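Local coordinates for protein tRNA dimethylallyltransferase (Bacillus halodurans, PDB 3EXA) that probably transfers a dimethylallyl group from dimethylallyl diphosphate to the adenine at position 37 of tRNAs that read codons beginning with uridine, at residues G15-K18 / T19-L23; E53-G57 / V58-L62; E300-N303 / F304-K308; T198-R201 / D202-Y205. All blocks are in the same frame, centred on the assembly; numbering follows the deposited sequence.

How the interactions relate
All four contacts are local, between neighbouring stretches of one chain. Interactions 1, 3 and 4 are partly buried; interaction 2 is a surface contact. Interactions 1 and 3 are turns of helices 16-25 and 294-317, and they meet where L23 packs on I301, H302 and I305. Interaction 2 is a turn beside helix 16-25 that touches interaction 1 through V21 and M22. Interaction 4 starts helix 201-218 and touches none of the others. The chemistry follows the place. Hydroxyls turn back on backbone carbonyls at the helix start in interaction 1, a selenomethionine lies over a histidine in interaction 2, aliphatic branches pair in interaction 3, and an arginine meets a tyrosine in interaction 4.

Interaction 1: residues G15-K18 / T19-L23; sequences GKTK and TSVML
T19 holds G15 O with two groups. Its N lies 3.2 Å from G15 O in a nearly straight bond, 164° at the hydrogen. Its OG1 is also 3.2 Å from G15 O. The two donors come from opposite faces of the carbonyl plane. With chi1 at 71°, OG1 sits between the backbone N and the carbonyl carbon of T19, and that turns it back toward G15. The next residue, S20, turns its hydroxyl back on the previous turn: S20 OG lies 2.7 Å from K16 O. T17 O is also within its reach, so which carbonyl takes the single proton is not settled. V21 N bonds to T17 O at 3.0 Å, nearly along the C=O axis, and V21 CG1 rests 3.2 Å from the same oxygen. M22 N binds K18 O at 3.2 Å, and M22 CG lies 3.4 Å from K18 O.

Behind this shell stands the P-loop. G15 is the N-cap, and its phi of 85° calls for glycine. G15, K16 and T17 belong to the predicted ATP site and, by similarity, to the substrate site. K16 NZ is held by the carbonyl of P11.

Helix 16-25 lies against the parallel sheet, with K16, S20 and L23 on I8 of strand 4-9. S20 also meets V98 of strand 94-98. On helix 294-317, F294 packs on T19 and takes a cation-pi contact from K18.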
ATOM      1  N   GLY A  15      22.161 -18.608  30.608  1.00 13.75           N
ATOM      2  CA  GLY A  15      22.077 -20.055  30.496  1.00 17.70           C
ATOM      3  C   GLY A  15      20.857 -20.568  29.769  1.00 16.92           C
ATOM      4  O   GLY A  15      20.352 -21.647  30.070  1.00 23.24           O
ATOM      5  N   LYS A  16      20.401 -19.792  28.795  1.00 16.97           N
ATOM      6  CA  LYS A  16      19.244 -20.128  27.995  1.00 14.67           C
ATOM      7  C   LYS A  16      19.486 -21.366  27.124  1.00 23.60           C
ATOM      8  O   LYS A  16      18.569 -22.157  26.886  1.00 18.56           O
ATOM      9  CB  LYS A  16      18.885 -18.928  27.130  1.00  4.13           C
ATOM     10  CG  LYS A  16      17.426 -18.543  27.200  1.00 24.86           C
ATOM     11  CD  LYS A  16      17.194 -17.024  27.266  1.00 21.37           C
ATOM     12  CE  LYS A  16      17.738 -16.288  26.055  1.00 27.62           C
ATOM     13  NZ  LYS A  16      19.175 -15.946  26.207  1.00 23.58           N
ATOM     14  N   THR A  17      20.716 -21.548  26.654  1.00 25.14           N
ATOM     15  CA  THR A  17      21.019 -22.707  25.815  1.00 28.14           C
ATOM     16  C   THR A  17      20.953 -24.022  26.584  1.00 29.16           C
ATOM     17  O   THR A  17      20.169 -24.915  26.250  1.00 20.60           O
ATOM     18  CB  THR A  17      22.416 -22.589  25.172  1.00 32.02           C
ATOM     19  OG1 THR A  17      22.436 -21.460  24.288  1.00 32.60           O
ATOM     20  CG2 THR A  17      22.747 -23.853  24.381  1.00 26.90           C
ATOM     21  N   LYS A  18      21.779 -24.130  27.620  1.00 29.57           N
ATOM     22  CA  LYS A  18      21.831 -25.344  28.424  1.00 26.35           C
ATOM     23  C   LYS A  18      20.492 -25.730  29.046  1.00 29.01           C
ATOM     24  O   LYS A  18      20.085 -26.890  28.974  1.00 28.52           O
ATOM     25  CB  LYS A  18      22.895 -25.210  29.522  1.00 31.45           C
ATOM     26  CG  LYS A  18      23.073 -26.463  30.377  1.00 32.28           C
ATOM     27  CD  LYS A  18      24.174 -26.282  31.407  1.00 36.72           C
ATOM     28  CE  LYS A  18      24.243 -27.468  32.377  1.00 48.04           C
ATOM     29  NZ  LYS A  18      24.372 -28.795  31.684  1.00 46.66           N
ATOM     30  N   THR A  19      19.788 -24.780  29.646  1.00 15.79           N
ATOM     31  CA  THR A  19      18.533 -25.153  30.257  1.00 20.82           C
ATOM     32  C   THR A  19      17.528 -25.606  29.212  1.00 18.35           C
ATOM     33  O   THR A  19      16.680 -26.449  29.490  1.00 29.27           O
ATOM     34  CB  THR A  19      17.943 -24.017  31.125  1.00 19.81           C
ATOM     35  OG1 THR A  19      17.464 -22.961  30.294  1.00 39.14           O
ATOM     36  CG2 THR A  19      19.005 -23.476  32.044  1.00 20.92           C
ATOM     37  N   SER A  20      17.642 -25.083  27.998  1.00 15.08           N
ATOM     38  CA  SER A  20      16.720 -25.469  26.941  1.00 15.28           C
ATOM     39  C   SER A  20      17.005 -26.847  26.343  1.00 19.59           C
ATOM     40  O   SER A  20      16.075 -27.569  26.007  1.00 18.93           O
ATOM     41  CB  SER A  20      16.700 -24.416  25.823  1.00 23.70           C
ATOM     42  OG  SER A  20      17.981 -24.237  25.250  1.00 23.76           O
ATOM     43  N   VAL A  21      18.269 -27.230  26.202  1.00 21.06           N
ATOM     44  CA  VAL A  21      18.544 -28.540  25.631  1.00 17.44           C
ATOM     45  C   VAL A  21      18.208 -29.634  26.630  1.00 17.60           C
ATOM     46  O   VAL A  21      17.834 -30.735  26.238  1.00 17.40           O
ATOM     47  CB  VAL A  21      20.019 -28.698  25.206  1.00 17.90           C
ATOM     48  CG1 VAL A  21      20.469 -27.466  24.422  1.00 15.23           C
ATOM     49  CG2 VAL A  21      20.890 -28.909  26.421  1.00 21.18           C
HETATM   50  N   MSE A  22      18.348 -29.330  27.919  1.00 24.71           N
HETATM   51  CA  MSE A  22      18.056 -30.301  28.975  1.00 26.05           C
HETATM   52  C   MSE A  22      16.550 -30.477  29.116  1.00 24.06           C
HETATM   53  O   MSE A  22      16.073 -31.558  29.436  1.00 25.40           O
HETATM   54  CB  MSE A  22      18.650 -29.848  30.316  1.00 38.52           C
HETATM   55  CG  MSE A  22      20.193 -29.921  30.420  1.00 54.06           C
HETATM   56 SE   MSE A  22      21.038 -31.686  30.165  1.00 68.06          SE
HETATM   57  CE  MSE A  22      22.112 -31.343  28.568  1.00 53.99           C
ATOM     58  N   LEU A  23      15.809 -29.404  28.879  1.00 23.85           N
ATOM     59  CA  LEU A  23      14.372 -29.464  28.956  1.00 20.45           C
ATOM     60  C   LEU A  23      13.831 -30.224  27.755  1.00 21.34           C
ATOM     61  O   LEU A  23      12.873 -30.983  27.868  1.00 20.34           O
ATOM     62  CB  LEU A  23      13.787 -28.058  28.972  1.00 17.95           C
ATOM     63  CG  LEU A  23      13.835 -27.357  30.322  1.00 19.44           C
ATOM     64  CD1 LEU A  23      13.265 -25.964  30.183  1.00 18.60           C
ATOM     65  CD2 LEU A  23      13.035 -28.155  31.344  1.00 17.99           C
TER

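Interaction 2: residues E53-G57 / V58-L62; sequences EEMDG and VPHHL
M55 lies across one face of the H60 ring, the two side chains set at a slant. The main aromatic contact is CH-pi: M55 CG stands 3.7 Å from the ring centroid of H60 and only 10° off its normal. The selenium follows at a more oblique angle, with M55 SE 4.3 Å from the same centroid. The chain of M55 is extended beyond CG, and this carries the methyl past the ring to the stem of the histidine, where M55 CE is 3.7 Å from H60 CB. CG covers the face; SE stands obliquely to the ring. H60 NE2 is buried here and has no polar partner in the model.

One hydrogen bond joins the two stretches. V58 N reaches M55 O at 2.9 Å from above the carbonyl plane, closing a type I' turn from M55 to V58. D56 and G57 both have positive phi in this turn, and the 84° at G57 calls for glycine.

Apolar carbon also lies close to the turn carbonyl: V58 CB is 3.3 Å and V58 CG2 3.4 Å from M55 O. D56 OD2 makes a salt bridge to K25 of helix 16-25.

The turn links helix 52-55 to strand 60-61, the end of the sheet next to strand 29-33, whose V31 lies against H60. V58 packs on A24 and K25 of helix 16-25.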
ATOM      1  N   GLU A  53      27.929 -29.547  19.880  1.00 36.79           N
ATOM      2  CA  GLU A  53      28.153 -30.206  21.160  1.00 37.99           C
ATOM      3  C   GLU A  53      27.178 -29.682  22.224  1.00 35.55           C
ATOM      4  O   GLU A  53      26.707 -30.443  23.069  1.00 34.62           O
ATOM      5  CB  GLU A  53      29.607 -29.994  21.598  1.00 42.35           C
ATOM      6  CG  GLU A  53      30.124 -31.020  22.595  1.00 58.23           C
ATOM      7  CD  GLU A  53      31.605 -30.841  22.903  1.00 67.52           C
ATOM      8  OE1 GLU A  53      32.187 -31.705  23.600  1.00 67.29           O
ATOM      9  OE2 GLU A  53      32.186 -29.833  22.446  1.00 72.94           O
ATOM     10  N   GLU A  54      26.875 -28.386  22.184  1.00 32.06           N
ATOM     11  CA  GLU A  54      25.933 -27.810  23.141  1.00 32.13           C
ATOM     12  C   GLU A  54      24.512 -28.308  22.848  1.00 27.36           C
ATOM     13  O   GLU A  54      23.694 -28.425  23.753  1.00 25.72           O
ATOM     14  CB  GLU A  54      25.957 -26.280  23.071  1.00 37.20           C
ATOM     15  CG  GLU A  54      27.320 -25.661  23.337  1.00 44.42           C
ATOM     16  CD  GLU A  54      27.313 -24.146  23.211  1.00 43.31           C
ATOM     17  OE1 GLU A  54      26.873 -23.472  24.165  1.00 38.88           O
ATOM     18  OE2 GLU A  54      27.728 -23.636  22.150  1.00 43.84           O
HETATM   19  N   MSE A  55      24.227 -28.594  21.578  1.00 29.08           N
HETATM   20  CA  MSE A  55      22.912 -29.088  21.180  1.00 26.84           C
HETATM   21  C   MSE A  55      22.699 -30.459  21.794  1.00 29.77           C
HETATM   22  O   MSE A  55      21.570 -30.881  22.062  1.00 22.09           O
HETATM   23  CB  MSE A  55      22.816 -29.210  19.666  1.00 25.10           C
HETATM   24  CG  MSE A  55      22.890 -27.890  18.938  1.00 37.40           C
HETATM   25 SE   MSE A  55      22.698 -28.060  17.026  1.00 40.91          SE
HETATM   26  CE  MSE A  55      22.856 -26.191  16.546  1.00 38.91           C
ATOM     27  N   ASP A  56      23.811 -31.153  21.994  1.00 32.57           N
ATOM     28  CA  ASP A  56      23.810 -32.476  22.583  1.00 35.12           C
ATOM     29  C   ASP A  56      22.672 -33.317  22.023  1.00 35.18           C
ATOM     30  O   ASP A  56      21.799 -33.770  22.759  1.00 41.15           O
ATOM     31  CB  ASP A  56      23.703 -32.354  24.105  1.00 42.55           C
ATOM     32  CG  ASP A  56      24.067 -33.639  24.826  1.00 51.32           C
ATOM     33  OD1 ASP A  56      24.935 -34.383  24.323  1.00 58.85           O
ATOM     34  OD2 ASP A  56      23.499 -33.895  25.911  1.00 55.87           O
ATOM     35  N   GLY A  57      22.674 -33.507  20.704  1.00 33.40           N
ATOM     36  CA  GLY A  57      21.647 -34.317  20.069  1.00 31.98           C
ATOM     37  C   GLY A  57      20.334 -33.635  19.727  1.00 31.54           C
ATOM     38  O   GLY A  57      19.681 -33.997  18.745  1.00 31.28           O
ATOM     39  N   VAL A  58      19.934 -32.663  20.536  1.00 27.95           N
ATOM     40  CA  VAL A  58      18.688 -31.962  20.278  1.00 25.61           C
ATOM     41  C   VAL A  58      18.801 -31.223  18.957  1.00 26.85           C
ATOM     42  O   VAL A  58      19.772 -30.509  18.713  1.00 37.51           O
ATOM     43  CB  VAL A  58      18.368 -30.940  21.382  1.00 28.06           C
ATOM     44  CG1 VAL A  58      17.050 -30.243  21.070  1.00 30.74           C
ATOM     45  CG2 VAL A  58      18.299 -31.635  22.734  1.00 26.89           C
ATOM     46  N   PRO A  59      17.817 -31.401  18.074  1.00 21.98           N
ATOM     47  CA  PRO A  59      17.835 -30.727  16.772  1.00 27.59           C
ATOM     48  C   PRO A  59      17.461 -29.243  16.851  1.00 23.94           C
ATOM     49  O   PRO A  59      16.520 -28.858  17.555  1.00 15.65           O
ATOM     50  CB  PRO A  59      16.827 -31.532  15.957  1.00 28.40           C
ATOM     51  CG  PRO A  59      15.843 -31.963  17.000  1.00 31.32           C
ATOM     52  CD  PRO A  59      16.734 -32.394  18.135  1.00 20.90           C
ATOM     53  N   HIS A  60      18.209 -28.417  16.127  1.00 13.97           N
ATOM     54  CA  HIS A  60      17.954 -26.990  16.113  1.00 18.96           C
ATOM     55  C   HIS A  60      17.679 -26.462  14.712  1.00 18.53           C
ATOM     56  O   HIS A  60      18.327 -26.861  13.741  1.00 23.76           O
ATOM     57  CB  HIS A  60      19.130 -26.237  16.742  1.00 19.86           C
ATOM     58  CG  HIS A  60      19.279 -26.477  18.208  1.00 17.38           C
ATOM     59  ND1 HIS A  60      19.594 -25.473  19.102  1.00 25.70           N
ATOM     60  CD2 HIS A  60      19.165 -27.608  18.945  1.00 16.84           C
ATOM     61  CE1 HIS A  60      19.666 -25.974  20.318  1.00 20.94           C
ATOM     62  NE2 HIS A  60      19.411 -27.273  20.249  1.00 21.88           N
ATOM     63  N   HIS A  61      16.715 -25.553  14.613  1.00 18.53           N
ATOM     64  CA  HIS A  61      16.345 -24.984  13.326  1.00 17.12           C
ATOM     65  C   HIS A  61      16.580 -23.487  13.218  1.00 16.09           C
ATOM     66  O   HIS A  61      16.618 -22.771  14.222  1.00 11.94           O
ATOM     67  CB  HIS A  61      14.868 -25.256  13.041  1.00 20.50           C
ATOM     68  CG  HIS A  61      14.468 -26.686  13.211  1.00 17.74           C
ATOM     69  ND1 HIS A  61      14.333 -27.277  14.447  1.00 24.37           N
ATOM     70  CD2 HIS A  61      14.198 -27.648  12.299  1.00 22.13           C
ATOM     71  CE1 HIS A  61      13.997 -28.545  14.291  1.00 20.82           C
ATOM     72  NE2 HIS A  61      13.910 -28.796  12.998  1.00 26.54           N
ATOM     73  N   LEU A  62      16.712 -23.030  11.975  1.00 15.11           N
ATOM     74  CA  LEU A  62      16.908 -21.623  11.671  1.00 10.75           C
ATOM     75  C   LEU A  62      18.296 -21.110  12.028  1.00 20.88           C
ATOM     76  O   LEU A  62      18.482 -19.945  12.386  1.00 16.86           O
ATOM     77  CB  LEU A  62      15.828 -20.802  12.369  1.00 15.07           C
ATOM     78  CG  LEU A  62      14.526 -20.586  11.577  1.00 20.44           C
ATOM     79  CD1 LEU A  62      14.184 -21.779  10.682  1.00  7.59           C
ATOM     80  CD2 LEU A  62      13.423 -20.312  12.562  1.00 11.12           C
TER

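Interaction 3: residues E300-N303 / F304-K308; sequences EIHN and FIAGK
I305 lies alongside I301, one helical turn earlier, with both side chains pointing the same way. Its CB is 3.4 Å from I301 O. CG1 goes closer, with I305 CG1 3.2 Å from I301 O, because chi1 of -71° places it beside the backbone N, over the carbonyl of the preceding turn. The chain then runs straight on, chi2 being 179°. At the tip I305 CD1 touches I301 CG2 at 3.6 Å, the apolar contact that carries the pair, and still lies 3.7 Å from I301 O. With an alanine here, I301 CG2 is likely to lose its methyl partner, and a gap would probably be left beside L23 and I195, where the I305 side chain packs.

The histidine pairs differently. A chi1 of 165° turns the H302 ring away from its own N, toward the next turn. There A306 CB comes over one face of the ring, 4.2 Å from the H302 centroid and shifted toward the rim, as a CH-pi contact. The methyl approaches H302 CE1 to 3.9 Å.

Regular helical bonds run beneath these side chains. The shortest is A306 N to H302 O at 2.8 Å, and F304, I305 and G307 bond likewise four residues back.

Helix 294-317 packs on the sheet and on helix 16-25. I301 and I305 meet both I195 of strand 191-198 and L23 of helix 16-25. F304 covers V193 and T285, on strands 191-198 and 284-288. H302 lies at L23, R26 and L27.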
ATOM      1  N   GLU A 300      12.932 -28.197  38.683  1.00 13.33           N
ATOM      2  CA  GLU A 300      11.805 -27.359  39.082  1.00 10.75           C
ATOM      3  C   GLU A 300      11.130 -26.767  37.857  1.00 13.75           C
ATOM      4  O   GLU A 300       9.905 -26.654  37.806  1.00 15.13           O
ATOM      5  CB  GLU A 300      12.270 -26.213  39.984  1.00 14.37           C
ATOM      6  CG  GLU A 300      11.162 -25.226  40.367  1.00 10.35           C
ATOM      7  CD  GLU A 300      11.699 -23.869  40.804  1.00 23.83           C
ATOM      8  OE1 GLU A 300      12.888 -23.792  41.200  1.00 20.80           O
ATOM      9  OE2 GLU A 300      10.929 -22.876  40.758  1.00 24.44           O
ATOM     10  N   ILE A 301      11.938 -26.381  36.874  1.00 12.12           N
ATOM     11  CA  ILE A 301      11.424 -25.779  35.649  1.00  8.82           C
ATOM     12  C   ILE A 301      10.674 -26.793  34.801  1.00 13.90           C
ATOM     13  O   ILE A 301       9.673 -26.450  34.183  1.00  8.55           O
ATOM     14  CB  ILE A 301      12.559 -25.185  34.787  1.00 14.65           C
ATOM     15  CG1 ILE A 301      13.169 -23.975  35.491  1.00 13.07           C
ATOM     16  CG2 ILE A 301      12.013 -24.773  33.418  1.00 20.35           C
ATOM     17  CD1 ILE A 301      14.359 -23.403  34.776  1.00  3.22           C
ATOM     18  N   HIS A 302      11.175 -28.030  34.759  1.00 11.81           N
ATOM     19  CA  HIS A 302      10.544 -29.081  33.977  1.00 13.14           C
ATOM     20  C   HIS A 302       9.194 -29.445  34.566  1.00 20.91           C
ATOM     21  O   HIS A 302       8.219 -29.665  33.843  1.00 20.41           O
ATOM     22  CB  HIS A 302      11.411 -30.329  33.939  1.00 13.66           C
ATOM     23  CG  HIS A 302      10.677 -31.551  33.468  1.00 18.61           C
ATOM     24  ND1 HIS A 302       9.886 -32.309  34.301  1.00 19.40           N
ATOM     25  CD2 HIS A 302      10.591 -32.118  32.240  1.00 21.71           C
ATOM     26  CE1 HIS A 302       9.343 -33.300  33.607  1.00 11.54           C
ATOM     27  NE2 HIS A 302       9.753 -33.205  32.359  1.00 22.44           N
ATOM     28  N   ASN A 303       9.147 -29.533  35.884  1.00 12.49           N
ATOM     29  CA  ASN A 303       7.903 -29.856  36.536  1.00 20.78           C
ATOM     30  C   ASN A 303       6.866 -28.798  36.185  1.00 23.72           C
ATOM     31  O   ASN A 303       5.764 -29.134  35.759  1.00 30.62           O
ATOM     32  CB  ASN A 303       8.096 -29.934  38.049  1.00 10.99           C
ATOM     33  CG  ASN A 303       6.810 -30.230  38.771  1.00 19.85           C
ATOM     34  OD1 ASN A 303       6.182 -29.337  39.341  1.00 13.18           O
ATOM     35  ND2 ASN A 303       6.388 -31.491  38.732  1.00 14.81           N
ATOM     36  N   PHE A 304       7.225 -27.523  36.332  1.00 22.33           N
ATOM     37  CA  PHE A 304       6.288 -26.446  36.021  1.00 20.89           C
ATOM     38  C   PHE A 304       5.806 -26.442  34.570  1.00 17.90           C
ATOM     39  O   PHE A 304       4.613 -26.297  34.301  1.00 17.32           O
ATOM     40  CB  PHE A 304       6.892 -25.081  36.335  1.00 12.36           C
ATOM     41  CG  PHE A 304       6.047 -23.947  35.857  1.00 14.80           C
ATOM     42  CD1 PHE A 304       6.217 -23.424  34.573  1.00 10.33           C
ATOM     43  CD2 PHE A 304       5.048 -23.423  36.669  1.00 14.17           C
ATOM     44  CE1 PHE A 304       5.392 -22.390  34.088  1.00  5.27           C
ATOM     45  CE2 PHE A 304       4.214 -22.394  36.205  1.00 18.66           C
ATOM     46  CZ  PHE A 304       4.394 -21.874  34.903  1.00 13.10           C
ATOM     47  N   ILE A 305       6.747 -26.588  33.643  1.00 15.99           N
ATOM     48  CA  ILE A 305       6.437 -26.615  32.224  1.00 20.42           C
ATOM     49  C   ILE A 305       5.565 -27.815  31.882  1.00 18.82           C
ATOM     50  O   ILE A 305       4.474 -27.662  31.330  1.00 21.61           O
ATOM     51  CB  ILE A 305       7.732 -26.664  31.387  1.00 17.81           C
ATOM     52  CG1 ILE A 305       8.442 -25.314  31.465  1.00 17.31           C
ATOM     53  CG2 ILE A 305       7.418 -27.025  29.953  1.00 14.66           C
ATOM     54  CD1 ILE A 305       9.752 -25.263  30.694  1.00 24.62           C
ATOM     55  N   ALA A 306       6.045 -29.007  32.217  1.00 18.57           N
ATOM     56  CA  ALA A 306       5.303 -30.234  31.952  1.00 20.86           C
ATOM     57  C   ALA A 306       3.892 -30.158  32.533  1.00 23.21           C
ATOM     58  O   ALA A 306       2.929 -30.558  31.881  1.00 19.17           O
ATOM     59  CB  ALA A 306       6.047 -31.444  32.536  1.00 18.03           C
ATOM     60  N   GLY A 307       3.772 -29.638  33.754  1.00 28.40           N
ATOM     61  CA  GLY A 307       2.468 -29.520  34.383  1.00 15.22           C
ATOM     62  C   GLY A 307       1.532 -28.559  33.669  1.00 19.91           C
ATOM     63  O   GLY A 307       0.423 -28.942  33.295  1.00 21.12           O
ATOM     64  N   LYS A 308       1.969 -27.320  33.458  1.00 22.60           N
ATOM     65  CA  LYS A 308       1.118 -26.327  32.797  1.00 26.26           C
ATOM     66  C   LYS A 308       0.653 -26.795  31.423  1.00 25.51           C
ATOM     67  O   LYS A 308      -0.497 -26.567  31.054  1.00 31.27           O
ATOM     68  CB  LYS A 308       1.839 -24.980  32.669  1.00 20.75           C
ATOM     69  CG  LYS A 308       0.937 -23.815  32.260  1.00 15.94           C
ATOM     70  CD  LYS A 308       1.750 -22.530  32.108  1.00 43.31           C
ATOM     71  CE  LYS A 308       0.899 -21.320  31.688  1.00 42.89           C
ATOM     72  NZ  LYS A 308       1.720 -20.077  31.543  1.00 32.72           N
TER

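Interaction 4: residues T198-R201 / D202-Y205; sequences TMER and DVLY
The N-terminus of helix 201-218 brings R201 against Y205, just after strand 191-198 leaves the sheet. E200 is the N-cap. Its carbonyl takes the first helical bond, L204 N to E200 O at 3.0 Å and almost straight, 174° at the hydrogen. Y205 N then binds R201 O at 3.1 Å. That carbonyl oxygen also lies over one face of the Y205 ring.

The arginine doubles back. Chi2 and chi3 are both 59°, and the bends lay its middle along the tyrosine: R201 CD is 3.5 Å from Y205 CZ. The guanidinium reaches the hydroxyl with a weak bond, R201 NH1 to Y205 OH at 3.3 Å, its plane inclined to that of the ring. A phenylalanine in place of Y205 would probably leave R201 NH1 without this acceptor and its guanidinium freer to turn.

Before the helix, M199 SE meets V203 CG1 at 3.8 Å, the two side chains crossing at about a right angle. M199 also rests on M289 and T290, and L204 on V14 of the P-loop.

R201 touches K272 of helix 256-279, in a segment thought by similarity to interact with tRNA, and Y205 touches R268. Toward Y205 the guanidinium makes one weak bond, while the CD methylene packs on the ring. D202 OD2 stays 6.3 Å from R201 NE. With K272 and R268 near, the arginine's charge would probably add to a basic surface.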
ATOM      1  N   THR A 198      16.335 -15.123  34.528  1.00 25.06           N
ATOM      2  CA  THR A 198      16.917 -13.866  34.985  1.00 21.19           C
ATOM      3  C   THR A 198      18.104 -14.187  35.836  1.00 22.24           C
ATOM      4  O   THR A 198      18.450 -15.350  36.039  1.00 21.66           O
ATOM      5  CB  THR A 198      16.006 -13.069  35.931  1.00 25.81           C
ATOM      6  OG1 THR A 198      14.644 -13.435  35.719  1.00 39.46           O
ATOM      7  CG2 THR A 198      16.191 -11.576  35.711  1.00 28.68           C
HETATM    8  N   MSE A 199      18.677 -13.131  36.399  1.00 21.83           N
HETATM    9  CA  MSE A 199      19.849 -13.264  37.241  1.00 25.92           C
HETATM   10  C   MSE A 199      20.140 -11.915  37.881  1.00 25.26           C
HETATM   11  O   MSE A 199      19.754 -10.875  37.350  1.00 27.72           O
HETATM   12  CB  MSE A 199      21.017 -13.697  36.361  1.00 27.42           C
HETATM   13  CG  MSE A 199      22.139 -14.434  37.054  1.00 30.58           C
HETATM   14 SE   MSE A 199      23.464 -15.004  35.729  1.00 35.33          SE
HETATM   15  CE  MSE A 199      22.680 -16.674  35.180  1.00 24.55           C
ATOM     16  N   GLU A 200      20.815 -11.940  39.025  1.00 29.10           N
ATOM     17  CA  GLU A 200      21.181 -10.722  39.741  1.00 27.34           C
ATOM     18  C   GLU A 200      21.982  -9.787  38.830  1.00 28.10           C
ATOM     19  O   GLU A 200      22.824 -10.237  38.051  1.00 23.05           O
ATOM     20  CB  GLU A 200      21.995 -11.084  40.992  1.00 26.88           C
ATOM     21  CG  GLU A 200      21.137 -11.332  42.231  1.00 48.69           C
ATOM     22  CD  GLU A 200      21.852 -12.131  43.323  1.00 56.19           C
ATOM     23  OE1 GLU A 200      23.044 -11.859  43.603  1.00 56.76           O
ATOM     24  OE2 GLU A 200      21.206 -13.027  43.912  1.00 57.12           O
ATOM     25  N   ARG A 201      21.700  -8.488  38.938  1.00 32.01           N
ATOM     26  CA  ARG A 201      22.336  -7.427  38.139  1.00 28.59           C
ATOM     27  C   ARG A 201      23.834  -7.579  37.899  1.00 26.37           C
ATOM     28  O   ARG A 201      24.279  -7.834  36.777  1.00 19.62           O
ATOM     29  CB  ARG A 201      22.083  -6.061  38.804  1.00 36.95           C
ATOM     30  CG  ARG A 201      22.474  -4.834  37.971  1.00 44.77           C
ATOM     31  CD  ARG A 201      21.725  -4.785  36.631  1.00 54.63           C
ATOM     32  NE  ARG A 201      20.266  -4.755  36.776  1.00 59.23           N
ATOM     33  CZ  ARG A 201      19.399  -4.882  35.768  1.00 64.75           C
ATOM     34  NH1 ARG A 201      19.825  -5.052  34.522  1.00 65.16           N
ATOM     35  NH2 ARG A 201      18.096  -4.847  36.005  1.00 67.99           N
ATOM     36  N   ASP A 202      24.601  -7.393  38.968  1.00 24.74           N
ATOM     37  CA  ASP A 202      26.055  -7.463  38.918  1.00 27.62           C
ATOM     38  C   ASP A 202      26.621  -8.756  38.349  1.00 28.64           C
ATOM     39  O   ASP A 202      27.612  -8.735  37.619  1.00 32.52           O
ATOM     40  CB  ASP A 202      26.623  -7.229  40.315  1.00 33.15           C
ATOM     41  CG  ASP A 202      26.270  -5.864  40.859  1.00 36.68           C
ATOM     42  OD1 ASP A 202      26.645  -5.574  42.015  1.00 46.98           O
ATOM     43  OD2 ASP A 202      25.620  -5.080  40.132  1.00 40.03           O
ATOM     44  N   VAL A 203      25.999  -9.878  38.697  1.00 26.64           N
ATOM     45  CA  VAL A 203      26.440 -11.184  38.226  1.00 22.63           C
ATOM     46  C   VAL A 203      26.278 -11.273  36.716  1.00 18.91           C
ATOM     47  O   VAL A 203      27.217 -11.621  36.010  1.00 16.86           O
ATOM     48  CB  VAL A 203      25.630 -12.319  38.919  1.00 27.96           C
ATOM     49  CG1 VAL A 203      25.903 -13.650  38.256  1.00 27.65           C
ATOM     50  CG2 VAL A 203      26.020 -12.405  40.392  1.00 26.48           C
ATOM     51  N   LEU A 204      25.085 -10.940  36.232  1.00 19.00           N
ATOM     52  CA  LEU A 204      24.776 -10.969  34.813  1.00 12.96           C
ATOM     53  C   LEU A 204      25.733 -10.106  33.990  1.00 19.18           C
ATOM     54  O   LEU A 204      26.177 -10.513  32.908  1.00 26.26           O
ATOM     55  CB  LEU A 204      23.342 -10.492  34.584  1.00  9.02           C
ATOM     56  CG  LEU A 204      22.955 -10.447  33.101  1.00 14.57           C
ATOM     57  CD1 LEU A 204      22.786 -11.865  32.606  1.00 14.83           C
ATOM     58  CD2 LEU A 204      21.670  -9.651  32.889  1.00 14.86           C
ATOM     59  N   TYR A 205      26.044  -8.910  34.489  1.00 20.83           N
ATOM     60  CA  TYR A 205      26.942  -7.992  33.786  1.00 16.62           C
ATOM     61  C   TYR A 205      28.348  -8.565  33.654  1.00 16.02           C
ATOM     62  O   TYR A 205      28.943  -8.530  32.573  1.00  8.68           O
ATOM     63  CB  TYR A 205      27.001  -6.621  34.492  1.00 17.58           C
ATOM     64  CG  TYR A 205      25.796  -5.725  34.243  1.00 21.62           C
ATOM     65  CD1 TYR A 205      24.797  -6.105  33.344  1.00 25.27           C
ATOM     66  CD2 TYR A 205      25.656  -4.499  34.900  1.00 18.51           C
ATOM     67  CE1 TYR A 205      23.688  -5.298  33.104  1.00 17.78           C
ATOM     68  CE2 TYR A 205      24.540  -3.673  34.663  1.00 20.88           C
ATOM     69  CZ  TYR A 205      23.560  -4.090  33.760  1.00 25.77           C
ATOM     70  OH  TYR A 205      22.440  -3.319  33.502  1.00 24.51           O
TER